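Local coordinates for protein DNA polymerase (Pyrobaculum calidifontis, PDB 5MDN) that probably catalyses template-directed DNA synthesis, adding deoxyribonucleotides to a growing strand with release of diphosphate, as a family B DNA polymerase, at residues 422-427 and 540-545. Numbering follows the deposited sequence.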
loop_
_atom_site.group_PDB
_atom_site.type_symbol
_atom_site.label_atom_id
_atom_site.label_comp_id
_atom_site.label_asym_id
_atom_site.label_seq_id
_atom_site.Cartn_x
_atom_site.Cartn_y
_atom_site.Cartn_z
ATOM N N SER A 422 -14.268 -10.425 -8.671
ATOM C CA SER A 422 -14.292 -9.220 -7.846
ATOM C C SER A 422 -15.369 -8.233 -8.289
ATOM O O SER A 422 -15.920 -7.509 -7.453
ATOM C CB SER A 422 -12.921 -8.547 -7.864
ATOM O OG SER A 422 -11.952 -9.347 -7.207
ATOM N N SER A 423 -15.687 -8.188 -9.585
ATOM C CA SER A 423 -16.733 -7.293 -10.067
ATOM C C SER A 423 -18.127 -7.718 -9.624
ATOM O O SER A 423 -19.092 -6.992 -9.889
ATOM C CB SER A 423 -16.684 -7.199 -11.593
ATOM O OG SER A 423 -15.401 -6.805 -12.044
ATOM N N MET A 424 -18.250 -8.873 -8.970
ATOM C CA MET A 424 -19.547 -9.340 -8.486
ATOM C C MET A 424 -20.138 -8.396 -7.444
ATOM O O MET A 424 -21.352 -8.155 -7.432
ATOM C CB MET A 424 -19.388 -10.746 -7.913
ATOM C CG MET A 424 -20.649 -11.390 -7.382
ATOM S SD MET A 424 -20.329 -13.131 -7.059
ATOM C CE MET A 424 -19.232 -13.001 -5.652
ATOM N N TYR A 425 -19.302 -7.859 -6.556
ATOM C CA TYR A 425 -19.773 -7.114 -5.394
ATOM C C TYR A 425 -20.408 -5.774 -5.763
ATOM O O TYR A 425 -21.462 -5.433 -5.208
ATOM C CB TYR A 425 -18.630 -6.913 -4.402
ATOM C CG TYR A 425 -18.095 -8.215 -3.875
ATOM C CD1 TYR A 425 -18.796 -8.933 -2.917
ATOM C CD2 TYR A 425 -16.902 -8.742 -4.352
ATOM C CE1 TYR A 425 -18.320 -10.130 -2.437
ATOM C CE2 TYR A 425 -16.417 -9.938 -3.879
ATOM C CZ TYR A 425 -17.131 -10.626 -2.922
ATOM O OH TYR A 425 -16.647 -11.816 -2.450
ATOM N N PRO A 426 -19.820 -4.973 -6.662
ATOM C CA PRO A 426 -20.563 -3.791 -7.133
ATOM C C PRO A 426 -21.885 -4.149 -7.787
ATOM O O PRO A 426 -22.895 -3.474 -7.546
ATOM C CB PRO A 426 -19.591 -3.138 -8.125
ATOM C CG PRO A 426 -18.250 -3.569 -7.667
ATOM C CD PRO A 426 -18.436 -4.975 -7.176
ATOM N N ASN A 427 -21.902 -5.197 -8.619
ATOM C CA ASN A 427 -23.144 -5.656 -9.234
ATOM C C ASN A 427 -24.207 -5.957 -8.184
ATOM O O ASN A 427 -25.348 -5.492 -8.288
ATOM C CB ASN A 427 -22.879 -6.897 -10.087
ATOM C CG ASN A 427 -22.914 -6.607 -11.571
ATOM O OD1 ASN A 427 -22.320 -5.635 -12.042
ATOM N ND2 ASN A 427 -23.621 -7.445 -12.320
ATOM N N ALA A 540 -24.822 -17.145 -2.704
ATOM C CA ALA A 540 -25.915 -17.842 -3.379
ATOM C C ALA A 540 -25.627 -18.061 -4.861
ATOM O O ALA A 540 -25.863 -19.155 -5.388
ATOM C CB ALA A 540 -27.218 -17.064 -3.200
ATOM N N ILE A 541 -25.108 -17.042 -5.555
ATOM C CA ILE A 541 -24.872 -17.180 -6.991
ATOM C C ILE A 541 -23.528 -17.818 -7.306
ATOM O O ILE A 541 -23.312 -18.241 -8.453
ATOM C CB ILE A 541 -24.978 -15.835 -7.741
ATOM C CG1 ILE A 541 -23.656 -15.066 -7.693
ATOM C CG2 ILE A 541 -26.123 -15.001 -7.178
ATOM C CD1 ILE A 541 -23.572 -14.072 -6.572
ATOM N N LEU A 542 -22.617 -17.908 -6.334
ATOM C CA LEU A 542 -21.423 -18.724 -6.530
ATOM C C LEU A 542 -21.780 -20.203 -6.578
ATOM O O LEU A 542 -21.313 -20.936 -7.458
ATOM C CB LEU A 542 -20.404 -18.452 -5.424
ATOM C CG LEU A 542 -19.481 -17.247 -5.596
ATOM C CD1 LEU A 542 -18.592 -17.091 -4.374
ATOM C CD2 LEU A 542 -18.641 -17.388 -6.855
ATOM N N LEU A 543 -22.613 -20.660 -5.637
ATOM C CA LEU A 543 -23.099 -22.037 -5.672
ATOM C C LEU A 543 -23.829 -22.341 -6.974
ATOM O O LEU A 543 -23.818 -23.486 -7.441
ATOM C CB LEU A 543 -24.008 -22.306 -4.473
ATOM C CG LEU A 543 -23.346 -22.808 -3.186
ATOM C CD1 LEU A 543 -22.547 -21.718 -2.496
ATOM C CD2 LEU A 543 -24.397 -23.377 -2.240
ATOM N N ASP A 544 -24.481 -21.337 -7.565
ATOM C CA ASP A 544 -25.102 -21.529 -8.870
ATOM C C ASP A 544 -24.050 -21.753 -9.950
ATOM O O ASP A 544 -24.216 -22.617 -10.818
ATOM C CB ASP A 544 -25.987 -20.329 -9.210
ATOM C CG ASP A 544 -26.605 -20.426 -10.596
ATOM O OD1 ASP A 544 -25.894 -20.166 -11.590
ATOM O OD2 ASP A 544 -27.803 -20.770 -10.692
ATOM N N VAL A 545 -22.961 -20.978 -9.917
ATOM C CA VAL A 545 -21.951 -21.075 -10.965
ATOM C C VAL A 545 -21.114 -22.342 -10.811
ATOM O O VAL A 545 -20.623 -22.891 -11.806
ATOM C CB VAL A 545 -21.082 -19.803 -10.965
ATOM C CG1 VAL A 545 -19.947 -19.909 -11.971
ATOM C CG2 VAL A 545 -21.934 -18.582 -11.270
#
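In the palm of this family B polymerase, the sequence Asp420-Phe421-Ser422-Ser423-Met424-Tyr425-Pro426 matches motif A (DxxSLYP), with Met424 at the position of the consensus leucine, and Met424 on its short helix reaches the long helix 528-551 through Ile541 and Leu542. The contact is wholly apolar and small, burying 117 Å² over both sides. The Met424 side chain leaves its helix with CG anti to the backbone N (chi1 -179°) and stays extended through chi2, which carries the sulfur toward the long helix; SD lies 3.4 Å from Ile541 CD1. The two side chains run past each other in opposite directions, so that Ile541 CD1 also lies 4.0 Å from Met424 CG. A bend at chi3 (70°) then turns the methyl group off this line. Met424 CE comes to 4.3 Å from Leu542 CG, at the fork of the leucine, and on its other flank it sits 4.2 Å above the Tyr425 ring plane, displaced toward the rim. The thioether is thus in contact with two residues of the long helix. The backbones remain well apart, with Met424 CA and Ile541 CA 9.6 Å from each other. Around this contact, Ala538 of the same long helix and Ile585 also touch Met424, Phe421 packs on Leu542, and His583 of helix 572-583 meets Ile541, while a short link through Phe421-Ser423 joins the motif A helix to palm strand 416-420.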